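Local coordinates for phage-related protein (Bordetella bronchiseptica RB50, PDB 3BJQ) that probably serves as a phage major capsid protein, one of many copies that would assemble into the shell of a virus head, at residues S18-G23 and S111-L116; K33-A38 and Q129-P134; A41-K46 and S292-P297; L121-E126 and G264-I269; Y249-P254 and V258-F263. One frame throughout, in Å; residues are numbered along the deposited sequence.

Contact 1: S18-G23 and S111-L116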
# COMPACT_ATOMS: atom_id res chain seq x y z
N SER E 18 19.46 2.25 -15.90
CA SER E 18 18.82 2.51 -17.18
C SER E 18 17.76 3.60 -17.05
O SER E 18 17.69 4.51 -17.88
CB SER E 18 18.21 1.23 -17.71
OG SER E 18 19.26 0.33 -18.04
N THR E 19 16.94 3.53 -16.01
CA THR E 19 15.98 4.58 -15.74
C THR E 19 16.71 5.90 -15.51
O THR E 19 16.33 6.94 -16.06
CB THR E 19 15.10 4.21 -14.55
OG1 THR E 19 14.35 3.04 -14.92
CG2 THR E 19 14.14 5.35 -14.16
N HIS E 20 17.78 5.87 -14.74
CA HIS E 20 18.58 7.09 -14.57
C HIS E 20 19.11 7.66 -15.91
O HIS E 20 19.00 8.86 -16.14
CB HIS E 20 19.73 6.85 -13.60
CG HIS E 20 20.69 7.99 -13.51
ND1 HIS E 20 20.52 9.04 -12.64
CD2 HIS E 20 21.82 8.26 -14.21
CE1 HIS E 20 21.52 9.90 -12.80
NE2 HIS E 20 22.32 9.45 -13.75
N ALA E 21 19.65 6.80 -16.78
CA ALA E 21 20.15 7.22 -18.10
C ALA E 21 19.06 7.86 -18.95
O ALA E 21 19.35 8.78 -19.71
CB ALA E 21 20.78 6.04 -18.89
N ARG E 22 17.83 7.34 -18.86
CA ARG E 22 16.70 7.89 -19.64
C ARG E 22 16.27 9.28 -19.20
O ARG E 22 15.67 9.99 -19.98
CB ARG E 22 15.48 6.98 -19.57
CG ARG E 22 15.69 5.66 -20.19
CD ARG E 22 14.40 4.92 -20.26
NE ARG E 22 14.58 3.62 -20.88
CZ ARG E 22 14.87 2.50 -20.23
NH1 ARG E 22 15.01 2.51 -18.90
NH2 ARG E 22 15.01 1.36 -20.90
N GLY E 23 16.57 9.63 -17.96
CA GLY E 23 16.29 10.97 -17.44
C GLY E 23 17.42 11.97 -17.62
O GLY E 23 17.26 13.13 -17.22
N SER E 111 29.34 7.53 -13.05
CA SER E 111 30.17 6.94 -14.11
C SER E 111 29.42 6.89 -15.44
O SER E 111 30.02 7.08 -16.50
CB SER E 111 30.58 5.52 -13.72
OG SER E 111 29.47 4.62 -13.79
N VAL E 112 28.12 6.66 -15.38
CA VAL E 112 27.28 6.57 -16.58
C VAL E 112 27.08 7.93 -17.25
O VAL E 112 27.10 8.03 -18.49
CB VAL E 112 25.91 5.91 -16.26
CG1 VAL E 112 24.89 6.17 -17.37
CG2 VAL E 112 26.11 4.40 -16.02
N ASN E 113 26.88 8.96 -16.44
CA ASN E 113 26.78 10.33 -16.92
C ASN E 113 27.93 10.72 -17.83
O ASN E 113 27.74 11.41 -18.81
CB ASN E 113 26.73 11.30 -15.73
CG ASN E 113 25.38 11.32 -15.03
OD1 ASN E 113 24.37 10.83 -15.55
ND2 ASN E 113 25.36 11.88 -13.86
N THR E 114 29.13 10.32 -17.45
CA THR E 114 30.33 10.60 -18.20
C THR E 114 30.21 10.15 -19.64
O THR E 114 30.44 10.94 -20.58
CB THR E 114 31.51 9.91 -17.52
OG1 THR E 114 31.67 10.52 -16.23
CG2 THR E 114 32.81 10.02 -18.33
N VAL E 115 29.81 8.89 -19.82
CA VAL E 115 29.66 8.34 -21.18
C VAL E 115 28.44 8.91 -21.92
O VAL E 115 28.49 9.11 -23.14
CB VAL E 115 29.68 6.79 -21.16
CG1 VAL E 115 30.96 6.32 -20.51
CG2 VAL E 115 28.49 6.24 -20.44
N LEU E 116 27.37 9.22 -21.20
CA LEU E 116 26.21 9.81 -21.82
C LEU E 116 26.55 11.19 -22.38
O LEU E 116 26.02 11.59 -23.41
CB LEU E 116 25.02 9.88 -20.84
CG LEU E 116 24.37 8.53 -20.47
CD1 LEU E 116 23.24 8.71 -19.48
CD2 LEU E 116 23.85 7.86 -21.75

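Contact 2: K33-A38 and Q129-P134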
# COMPACT_ATOMS: atom_id res chain seq x y z
N LYS E 33 16.06 19.12 -30.40
CA LYS E 33 14.98 20.08 -30.68
C LYS E 33 14.69 20.15 -32.18
O LYS E 33 13.63 20.63 -32.58
CB LYS E 33 15.35 21.47 -30.17
CG LYS E 33 15.40 21.59 -28.63
CD LYS E 33 14.02 21.63 -28.04
CE LYS E 33 14.08 21.63 -26.52
NZ LYS E 33 12.98 22.46 -25.90
N LEU E 34 15.65 19.72 -32.99
CA LEU E 34 15.51 19.62 -34.44
C LEU E 34 15.21 18.17 -34.84
O LEU E 34 14.48 17.93 -35.80
CB LEU E 34 16.78 20.07 -35.16
CG LEU E 34 17.10 21.57 -35.20
CD1 LEU E 34 17.54 22.08 -33.83
CD2 LEU E 34 18.16 21.83 -36.25
N PHE E 35 15.78 17.23 -34.08
CA PHE E 35 15.69 15.81 -34.38
C PHE E 35 15.23 15.03 -33.17
O PHE E 35 16.05 14.31 -32.55
CB PHE E 35 17.08 15.29 -34.78
CG PHE E 35 17.64 15.89 -36.04
CD1 PHE E 35 18.41 17.04 -35.99
CD2 PHE E 35 17.45 15.28 -37.26
CE1 PHE E 35 18.95 17.57 -37.14
CE2 PHE E 35 17.98 15.81 -38.42
CZ PHE E 35 18.73 16.96 -38.36
N PRO E 36 13.93 15.13 -32.81
CA PRO E 36 13.45 14.42 -31.63
C PRO E 36 13.67 12.91 -31.68
O PRO E 36 13.59 12.28 -32.73
CB PRO E 36 11.95 14.76 -31.60
CG PRO E 36 11.87 16.01 -32.30
CD PRO E 36 12.83 15.87 -33.43
N VAL E 37 13.94 12.35 -30.51
CA VAL E 37 14.19 10.93 -30.38
C VAL E 37 12.91 10.10 -30.57
O VAL E 37 11.90 10.33 -29.94
CB VAL E 37 14.92 10.59 -29.05
CG1 VAL E 37 15.14 9.09 -28.93
CG2 VAL E 37 16.25 11.33 -28.98
N ALA E 38 12.98 9.15 -31.51
CA ALA E 38 11.86 8.33 -31.85
C ALA E 38 12.37 6.90 -32.00
O ALA E 38 13.45 6.70 -32.55
CB ALA E 38 11.26 8.82 -33.14
N GLN E 129 25.56 18.57 -38.52
CA GLN E 129 26.16 18.13 -39.78
C GLN E 129 25.09 17.89 -40.85
O GLN E 129 25.35 18.12 -42.03
CB GLN E 129 27.01 16.88 -39.50
CG GLN E 129 28.00 16.46 -40.57
CD GLN E 129 29.14 17.45 -40.76
OE1 GLN E 129 29.33 18.37 -39.95
NE2 GLN E 129 29.92 17.25 -41.82
N ILE E 130 23.89 17.48 -40.42
CA ILE E 130 22.77 17.24 -41.31
C ILE E 130 21.97 18.50 -41.57
O ILE E 130 21.78 18.87 -42.72
CB ILE E 130 21.82 16.16 -40.75
CG1 ILE E 130 22.50 14.79 -40.72
CG2 ILE E 130 20.58 16.06 -41.61
CD1 ILE E 130 21.71 13.80 -39.95
N ALA E 131 21.48 19.14 -40.51
CA ALA E 131 20.60 20.31 -40.67
C ALA E 131 21.25 21.47 -41.40
O ALA E 131 20.57 22.17 -42.14
CB ALA E 131 20.08 20.76 -39.34
N LEU E 132 22.55 21.67 -41.21
CA LEU E 132 23.25 22.83 -41.79
C LEU E 132 24.00 22.51 -43.09
O LEU E 132 24.85 23.27 -43.55
CB LEU E 132 24.23 23.41 -40.77
CG LEU E 132 23.61 23.74 -39.41
CD1 LEU E 132 24.66 24.43 -38.52
CD2 LEU E 132 22.37 24.60 -39.53
N ASP E 133 23.64 21.38 -43.69
CA ASP E 133 24.22 20.95 -44.95
C ASP E 133 23.36 21.49 -46.09
O ASP E 133 22.22 21.03 -46.26
CB ASP E 133 24.25 19.44 -44.97
CG ASP E 133 24.88 18.88 -46.22
OD1 ASP E 133 25.28 19.66 -47.10
OD2 ASP E 133 24.92 17.64 -46.33
N PRO E 134 23.89 22.47 -46.86
CA PRO E 134 23.09 23.10 -47.91
C PRO E 134 22.72 22.15 -49.05
O PRO E 134 21.75 22.39 -49.77
CB PRO E 134 23.99 24.23 -48.40
CG PRO E 134 25.35 23.82 -48.06
CD PRO E 134 25.25 23.05 -46.80

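Contact 3: A41-K46 and S292-P297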
# COMPACT_ATOMS: atom_id res chain seq x y z
N ALA E 41 13.52 -0.26 -34.54
CA ALA E 41 14.02 -1.59 -34.17
C ALA E 41 15.25 -2.00 -34.98
O ALA E 41 16.10 -2.73 -34.48
CB ALA E 41 12.92 -2.62 -34.36
N GLN E 42 15.32 -1.55 -36.23
CA GLN E 42 16.40 -1.93 -37.16
C GLN E 42 17.62 -1.01 -37.12
O GLN E 42 17.48 0.23 -37.13
CB GLN E 42 15.88 -1.96 -38.61
CG GLN E 42 14.83 -3.04 -38.97
CD GLN E 42 14.36 -2.96 -40.44
OE1 GLN E 42 14.68 -2.01 -41.18
NE2 GLN E 42 13.59 -3.96 -40.88
N TYR E 43 18.80 -1.62 -37.12
CA TYR E 43 20.07 -0.89 -37.18
C TYR E 43 20.37 -0.35 -38.58
O TYR E 43 21.12 0.62 -38.74
CB TYR E 43 21.24 -1.77 -36.74
CG TYR E 43 21.42 -1.79 -35.26
CD1 TYR E 43 20.67 -2.62 -34.46
CD2 TYR E 43 22.33 -0.95 -34.65
CE1 TYR E 43 20.82 -2.63 -33.07
CE2 TYR E 43 22.50 -0.95 -33.27
CZ TYR E 43 21.74 -1.79 -32.50
OH TYR E 43 21.88 -1.77 -31.15
N GLY E 44 19.79 -0.99 -39.60
CA GLY E 44 19.90 -0.53 -40.97
C GLY E 44 18.52 -0.50 -41.60
O GLY E 44 17.66 -1.32 -41.27
N GLY E 45 18.28 0.46 -42.48
CA GLY E 45 16.97 0.54 -43.11
C GLY E 45 16.87 1.75 -44.01
O GLY E 45 17.89 2.28 -44.46
N LYS E 46 15.64 2.17 -44.27
CA LYS E 46 15.38 3.34 -45.09
C LYS E 46 14.69 4.38 -44.24
O LYS E 46 13.83 4.03 -43.43
CB LYS E 46 14.50 2.99 -46.28
CG LYS E 46 15.26 2.53 -47.53
CD LYS E 46 15.60 1.10 -47.53
CE LYS E 46 16.30 0.72 -48.83
NZ LYS E 46 17.55 1.52 -49.01
N SER E 292 24.76 1.65 -23.66
CA SER E 292 24.38 1.62 -25.05
C SER E 292 23.32 2.67 -25.32
O SER E 292 22.34 2.73 -24.62
CB SER E 292 23.83 0.23 -25.37
OG SER E 292 24.90 -0.71 -25.52
N ASP E 293 23.53 3.51 -26.33
CA ASP E 293 22.52 4.47 -26.78
C ASP E 293 22.67 4.67 -28.28
O ASP E 293 23.09 5.73 -28.75
CB ASP E 293 22.65 5.80 -26.03
CG ASP E 293 21.40 6.63 -26.14
OD1 ASP E 293 20.55 6.22 -26.97
OD2 ASP E 293 21.26 7.67 -25.43
N ASP E 294 22.30 3.63 -29.03
CA ASP E 294 22.55 3.53 -30.45
C ASP E 294 21.48 4.32 -31.20
O ASP E 294 20.29 4.04 -31.07
CB ASP E 294 22.54 2.06 -30.91
CG ASP E 294 23.73 1.26 -30.38
OD1 ASP E 294 24.81 1.84 -30.15
OD2 ASP E 294 23.60 0.02 -30.25
N ASN E 295 21.92 5.30 -31.95
CA ASN E 295 21.02 6.24 -32.59
C ASN E 295 21.66 6.87 -33.82
O ASN E 295 22.87 6.79 -34.01
CB ASN E 295 20.62 7.34 -31.60
CG ASN E 295 21.75 8.35 -31.35
OD1 ASN E 295 21.80 9.41 -31.98
ND2 ASN E 295 22.66 8.02 -30.41
N THR E 296 20.83 7.47 -34.66
CA THR E 296 21.32 8.29 -35.76
C THR E 296 20.26 9.34 -36.09
O THR E 296 19.10 8.98 -36.25
CB THR E 296 21.68 7.43 -37.01
OG1 THR E 296 22.60 8.17 -37.83
CG2 THR E 296 20.46 7.05 -37.83
N PRO E 297 20.63 10.63 -36.11
CA PRO E 297 19.77 11.67 -36.67
C PRO E 297 19.51 11.45 -38.16
O PRO E 297 20.40 11.04 -38.88
CB PRO E 297 20.59 12.96 -36.49
CG PRO E 297 21.50 12.65 -35.34
CD PRO E 297 21.85 11.21 -35.50

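Contact 4: L121-E126 and G264-I269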
# COMPACT_ATOMS: atom_id res chain seq x y z
N LEU E 121 27.28 14.86 -27.04
CA LEU E 121 28.05 15.80 -27.82
C LEU E 121 28.22 15.28 -29.24
O LEU E 121 28.19 16.05 -30.19
CB LEU E 121 29.40 16.08 -27.12
CG LEU E 121 30.11 17.41 -27.35
CD1 LEU E 121 29.15 18.60 -27.23
CD2 LEU E 121 31.30 17.56 -26.37
N ALA E 122 28.43 13.97 -29.40
CA ALA E 122 28.53 13.37 -30.73
C ALA E 122 27.20 13.53 -31.48
O ALA E 122 27.18 13.84 -32.67
CB ALA E 122 28.89 11.91 -30.62
N HIS E 123 26.10 13.34 -30.77
CA HIS E 123 24.76 13.54 -31.35
C HIS E 123 24.56 14.99 -31.81
O HIS E 123 24.03 15.25 -32.88
CB HIS E 123 23.69 13.15 -30.33
CG HIS E 123 22.31 13.38 -30.80
ND1 HIS E 123 21.59 14.51 -30.46
CD2 HIS E 123 21.51 12.66 -31.62
CE1 HIS E 123 20.40 14.46 -31.03
NE2 HIS E 123 20.32 13.35 -31.74
N GLU E 124 24.98 15.93 -30.97
CA GLU E 124 24.90 17.33 -31.28
C GLU E 124 25.62 17.65 -32.60
O GLU E 124 25.13 18.39 -33.45
CB GLU E 124 25.53 18.17 -30.15
CG GLU E 124 25.26 19.70 -30.30
CD GLU E 124 23.83 20.12 -29.83
OE1 GLU E 124 22.98 19.23 -29.62
OE2 GLU E 124 23.56 21.34 -29.66
N HIS E 125 26.81 17.09 -32.76
CA HIS E 125 27.59 17.32 -33.96
C HIS E 125 26.95 16.67 -35.21
O HIS E 125 26.92 17.27 -36.30
CB HIS E 125 29.01 16.79 -33.75
CG HIS E 125 29.92 17.13 -34.89
ND1 HIS E 125 29.94 16.40 -36.07
CD2 HIS E 125 30.80 18.15 -35.07
CE1 HIS E 125 30.81 16.94 -36.91
NE2 HIS E 125 31.34 18.01 -36.33
N GLU E 126 26.42 15.46 -35.07
CA GLU E 126 25.75 14.81 -36.21
C GLU E 126 24.47 15.52 -36.64
O GLU E 126 24.12 15.52 -37.80
CB GLU E 126 25.48 13.33 -35.95
CG GLU E 126 26.41 12.45 -36.77
CD GLU E 126 26.46 12.90 -38.26
OE1 GLU E 126 25.37 13.10 -38.87
OE2 GLU E 126 27.57 13.10 -38.79
N GLY E 264 12.70 16.14 -39.04
CA GLY E 264 13.68 15.08 -38.75
C GLY E 264 13.45 14.37 -37.44
O GLY E 264 12.62 14.75 -36.63
N TYR E 265 14.22 13.29 -37.25
CA TYR E 265 14.13 12.46 -36.06
C TYR E 265 15.50 11.92 -35.74
O TYR E 265 16.33 11.78 -36.62
CB TYR E 265 13.22 11.24 -36.32
CG TYR E 265 11.77 11.63 -36.39
CD1 TYR E 265 11.08 11.98 -35.24
CD2 TYR E 265 11.10 11.68 -37.62
CE1 TYR E 265 9.73 12.38 -35.31
CE2 TYR E 265 9.75 12.08 -37.70
CZ TYR E 265 9.08 12.42 -36.55
OH TYR E 265 7.75 12.82 -36.61
N THR E 266 15.71 11.61 -34.46
CA THR E 266 16.86 10.81 -34.05
C THR E 266 16.32 9.35 -34.00
O THR E 266 15.54 8.98 -33.14
CB THR E 266 17.49 11.30 -32.69
OG1 THR E 266 18.08 12.61 -32.86
CG2 THR E 266 18.54 10.34 -32.19
N TYR E 267 16.67 8.57 -35.01
CA TYR E 267 16.29 7.15 -35.07
C TYR E 267 17.06 6.48 -33.95
O TYR E 267 18.30 6.52 -33.96
CB TYR E 267 16.67 6.56 -36.45
CG TYR E 267 15.66 6.80 -37.56
CD1 TYR E 267 14.86 7.95 -37.58
CD2 TYR E 267 15.52 5.92 -38.60
CE1 TYR E 267 13.94 8.18 -38.58
CE2 TYR E 267 14.60 6.16 -39.64
CZ TYR E 267 13.81 7.27 -39.60
OH TYR E 267 12.90 7.51 -40.60
N GLN E 268 16.36 5.90 -32.98
CA GLN E 268 17.02 5.37 -31.81
C GLN E 268 16.50 4.00 -31.47
O GLN E 268 15.30 3.79 -31.44
CB GLN E 268 16.82 6.28 -30.60
CG GLN E 268 17.66 5.86 -29.40
CD GLN E 268 18.00 7.01 -28.48
OE1 GLN E 268 18.64 7.98 -28.90
NE2 GLN E 268 17.58 6.91 -27.22
N ILE E 269 17.40 3.06 -31.23
CA ILE E 269 16.97 1.71 -30.92
C ILE E 269 16.04 1.70 -29.70
O ILE E 269 16.34 2.31 -28.69
CB ILE E 269 18.15 0.76 -30.69
CG1 ILE E 269 18.99 0.66 -31.96
CG2 ILE E 269 17.64 -0.59 -30.26
CD1 ILE E 269 18.24 0.10 -33.20

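Contact 5: Y249-P254 and V258-F263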
# COMPACT_ATOMS: atom_id res chain seq x y z
N TYR E 249 9.69 23.14 -39.20
CA TYR E 249 8.56 22.55 -38.51
C TYR E 249 9.07 21.23 -37.95
O TYR E 249 9.46 20.34 -38.70
CB TYR E 249 7.34 22.30 -39.42
CG TYR E 249 6.32 21.49 -38.69
CD1 TYR E 249 5.51 22.07 -37.74
CD2 TYR E 249 6.21 20.12 -38.89
CE1 TYR E 249 4.59 21.32 -37.02
CE2 TYR E 249 5.29 19.35 -38.17
CZ TYR E 249 4.47 19.96 -37.24
OH TYR E 249 3.54 19.22 -36.53
N VAL E 250 9.09 21.15 -36.61
CA VAL E 250 9.48 19.95 -35.86
C VAL E 250 8.27 19.59 -35.03
O VAL E 250 7.73 20.43 -34.28
CB VAL E 250 10.68 20.24 -34.94
CG1 VAL E 250 11.19 18.96 -34.23
CG2 VAL E 250 11.82 20.85 -35.74
N SER E 251 7.77 18.38 -35.21
CA SER E 251 6.59 17.97 -34.47
C SER E 251 6.78 18.15 -32.95
O SER E 251 7.80 17.73 -32.39
CB SER E 251 6.21 16.53 -34.78
OG SER E 251 5.17 16.12 -33.93
N ASP E 252 5.77 18.74 -32.32
CA ASP E 252 5.71 18.93 -30.88
C ASP E 252 5.18 17.69 -30.15
O ASP E 252 4.93 17.74 -28.97
CB ASP E 252 4.78 20.12 -30.53
CG ASP E 252 5.44 21.48 -30.74
OD1 ASP E 252 6.68 21.57 -30.85
OD2 ASP E 252 4.70 22.49 -30.80
N ASN E 253 4.97 16.59 -30.85
CA ASN E 253 4.44 15.36 -30.28
C ASN E 253 5.30 14.95 -29.07
O ASN E 253 6.52 14.86 -29.19
CB ASN E 253 4.45 14.27 -31.36
CG ASN E 253 3.49 13.11 -31.07
OD1 ASN E 253 3.19 12.78 -29.93
ND2 ASN E 253 3.05 12.44 -32.13
N PRO E 254 4.68 14.77 -27.90
CA PRO E 254 5.43 14.28 -26.75
C PRO E 254 5.85 12.80 -26.85
O PRO E 254 6.66 12.37 -26.05
CB PRO E 254 4.46 14.50 -25.59
CG PRO E 254 3.13 14.55 -26.19
CD PRO E 254 3.28 15.10 -27.55
N VAL E 258 8.67 8.07 -35.87
CA VAL E 258 9.33 8.22 -37.17
C VAL E 258 8.36 8.25 -38.37
O VAL E 258 8.74 8.61 -39.48
CB VAL E 258 10.42 7.11 -37.42
CG1 VAL E 258 11.46 7.14 -36.34
CG2 VAL E 258 9.79 5.70 -37.56
N GLU E 259 7.10 7.88 -38.13
CA GLU E 259 6.08 7.78 -39.16
C GLU E 259 5.28 9.08 -39.35
O GLU E 259 4.53 9.22 -40.32
CB GLU E 259 5.13 6.65 -38.80
CG GLU E 259 5.81 5.29 -38.63
CD GLU E 259 4.82 4.17 -38.32
OE1 GLU E 259 4.71 3.79 -37.13
OE2 GLU E 259 4.15 3.68 -39.25
N GLU E 260 5.43 10.02 -38.43
CA GLU E 260 4.67 11.25 -38.45
C GLU E 260 5.48 12.35 -39.14
O GLU E 260 6.66 12.55 -38.80
CB GLU E 260 4.31 11.67 -37.03
CG GLU E 260 3.71 13.03 -36.94
CD GLU E 260 3.25 13.37 -35.54
OE1 GLU E 260 3.90 12.90 -34.57
OE2 GLU E 260 2.24 14.09 -35.42
N PRO E 261 4.89 13.01 -40.16
CA PRO E 261 5.55 14.12 -40.85
C PRO E 261 6.17 15.18 -39.95
O PRO E 261 5.49 15.79 -39.09
CB PRO E 261 4.46 14.67 -41.76
CG PRO E 261 3.65 13.52 -42.09
CD PRO E 261 3.63 12.66 -40.84
N SER E 262 7.47 15.36 -40.16
CA SER E 262 8.29 16.30 -39.43
C SER E 262 9.59 16.50 -40.18
O SER E 262 9.92 15.71 -41.07
CB SER E 262 8.57 15.77 -38.01
OG SER E 262 8.95 16.81 -37.12
N PHE E 263 10.33 17.56 -39.84
CA PHE E 263 11.64 17.80 -40.46
C PHE E 263 12.63 16.65 -40.26
O PHE E 263 13.35 16.26 -41.18
CB PHE E 263 12.28 19.09 -39.91
CG PHE E 263 13.74 19.26 -40.28
CD1 PHE E 263 14.09 19.73 -41.53
CD2 PHE E 263 14.74 18.94 -39.38
CE1 PHE E 263 15.42 19.85 -41.89
CE2 PHE E 263 16.06 19.07 -39.73
CZ PHE E 263 16.40 19.52 -40.98
O HOH W 1 3.76 16.35 -37.22

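Contact 1: S18-G23 and S111-L116
Residues 18-22 of helix 15-22, among them His20 and Ala21, cross residues 111-116 of helix 105-131 at -43°, with the axes of the two short segments 10.5 Å apart at their closest and Ala21 nearest to Val112. The longer helix is consistent with the spine helix of an HK97-like capsid fold, and the short N-terminal helix packs against it as a helix-helix pair. A spacing this wide means that the gap must be bridged by side chains. Ala21 is small enough to sit against two branched side chains: its CB lies 3.7 Å from CD1 of Leu116 and, less closely, 4.4 Å from CG1 of Val112. These two residues stand one helical turn apart, so they offer a greasy surface on one side of the long helix, suited to a buried methyl. Val275 touches both Ala21 and Val112, which ties the helix pair to strand 274-281.

Beside this apolar patch runs a polar link. The ring of His20 is carried across by a first torsion that sets CG anti to the backbone N (172°), and Asn113 comes to meet its edge, with Asp255 of a second subunit packed against both side chains. Ring and amide planes are turned only 33° apart. The bond itself is single and moderately bent: His20 NE2 donates to Asn113 OD1 over 3.1 Å, and the donor is tilted from the plane of the carbonyl it meets.

Contact 2: K33-A38 and Q129-P134
Leu34 and Phe35 close around Ala131, whose methyl is the bump that enters the hollow between them. CB of Ala131 lies 3.8 Å from CD2 of Leu34 and 4.0 Å from CE1 of Phe35, so it touches a branch tip on one side and the edge of a ring on the other, near the ring plane. A residue with so short a side chain suits this place, because the last turn of helix 105-131 can then bring its backbone near the connection between helix 31-34 and strand 37-40.

The second bump is CG2 of Ile130, which approaches CZ of Phe35 to 3.8 Å on an oblique course. CG2 is put there by the isoleucine's first torsion, which sets this branch anti to the backbone N while CG1 takes the other course, toward strand 286-299. Phe35 thus presents the far end of its ring to two successive residues of the helix, and Phe263 meets the same ring edge-to-face. Nothing polar is exchanged across the contact, as fits a place near the centre of the chain. The arrangement is that of a hydrophobic core where a long helix ends over a beta sheet, consistent with the spine helix of HK97-like capsid proteins.

Contact 3: A41-K46 and S292-P297
Tyr43 reaches over to Asp294 from the turn before strand 44-49, joining a two-stranded antiparallel sheet to the irregular part of strand 286-299, in the mixed sheet packed against helix 105-131, as might be expected of an HK97-like fold. The backbones stay well apart, 8.4 Å between the CA atoms of Tyr43 and Asp294, and one long side chain does the spanning. At the tight end the tyrosine OH donates to OD2 of Asp294 over a short 2.6 Å. The carboxylate oxygen receives it through its anti lone pair, the one facing away from OD1, and it sits at the edge of the ring, in its plane. Ring and carboxylate planes are turned 67° apart, while CE2 of Tyr43 lies 3.8 Å from CB of Asp294. Tyrosine suits the task, since it has both the length and a polar end for a buried acid.

The solvent side lies at the tyrosine's base: Tyr43 is only partly buried, and the neighbouring Gly44 and Lys46 are exposed. Ile269 touches the Tyr43 side chain, and a third subunit packs on Ala41 and Gln42. Asp294 by contrast is buried and held through both oxygens, because the backbone N of Ser85 binds OD1. Next to it, where regular strand resumes, Asn295 ND2 donates to the carbonyl O of Asp293 at 2.9 Å, with that oxygen lying in the plane of the amide.

Contact 4: L121-E126 and G264-I269
His123 of helix 105-131 and Thr266 of strand 264-269 meet through one hydrogen bond, a buried polar stitch between the long helix and the sheet it lies over. NE2 of His123 donates to OG1 of Thr266 over only 2.6 Å, and the N-H points almost straight at the oxygen (168°). The acceptor also lies in the plane of the imidazole, at its edge, which is where the N-H is directed. The first torsion of the histidine, 178°, sets CG anti to the backbone N and carries the ring out from the helix to span the 8.8 Å between the two CA atoms.

Besides the bond there is only van der Waals contact, from the other branch of the threonine: CG2 of Thr266 lies 3.5 Å from NE2 and 3.8 Å from CD2 of His123. Asn295 of the adjoining strand 286-299 packs on both residues.

Threonine suits this spot because its hydroxyl can act twice. As it accepts from the histidine, it also bonds the carbonyl O of Phe35, which can only accept, so the hydroxyl proton must be given there. The result is a chain of hydrogen bonds running from imidazole N-H to hydroxyl to peptide carbonyl, which satisfies buried polar atoms, probably fixes the rotation of the hydroxyl and favours a form of the imidazole with hydrogen on NE2.

Contact 5: Y249-P254 and V258-F263
This contact is a loop doubling back between strands 245-248 and 264-269, with an ST turn in its first arm; Tyr249 to Asn253 and Glu260 to Phe263 run roughly antiparallel and bond to each other without forming regular strand. At the base of the loop, Phe263 N donates to Tyr249 O at 3.1 Å. One step farther on, a side chain takes over the backbone's part: Ser262 OG accepts from Ser251 N over 2.7 Å at 172°. Serine is apt because its short hydroxyl can sit against the opposite chain, and its first torsion, -160°, throws OG across. Ser251 in turn uses its own OG to accept from Asn253 N at 3.1 Å, which is the ST turn.

That turn presents Asn253 to Glu260. The amide ND2 donates to OE1 of the acid at 2.6 Å, from the syn side and somewhat out of the carboxylate plane, with the two planes 87° apart. Glu260, extended beyond CG, reaches this position, and its OE2 is bound by Tyr58 OH. Nearer the base, a water donates to Pro261 O at 2.6 Å and is also bonded to Tyr249 OH at 3.0 Å; both it and the carbonyl lie at the edge of the tyrosine ring.

The links across the loop are mainly hydrogen bonds, with two hydroxyls accepting backbone N-H groups and a carboxylate shared by two neutral donors. These bonds probably do much to hold its shape, and the partners of Glu260 would probably favour its charged form.

In the fold
Contacts 1, 2 and 4 all involve helix 105-131, at successive positions along it, and all are buried; contacts 2 and 4 lie nearest the chain's centre. Their chemistry differs: contact 2 is wholly apolar, contact 4 a single hydrogen bond, and contact 1 a mixture. Contacts 2 and 4 meet where Phe35 and Pro36 bond Thr266, and Phe35 also packs on Phe263 of contact 5. Contact 3 shares a sheet with contact 4 through its 292-297 side, but is only partly buried. Contact 5, also buried, relies mainly on polar bonds within a loop. Contacts 1, 3, 4 and 5 border other subunits, contact 4 only through Leu121, whereas contact 2 touches none.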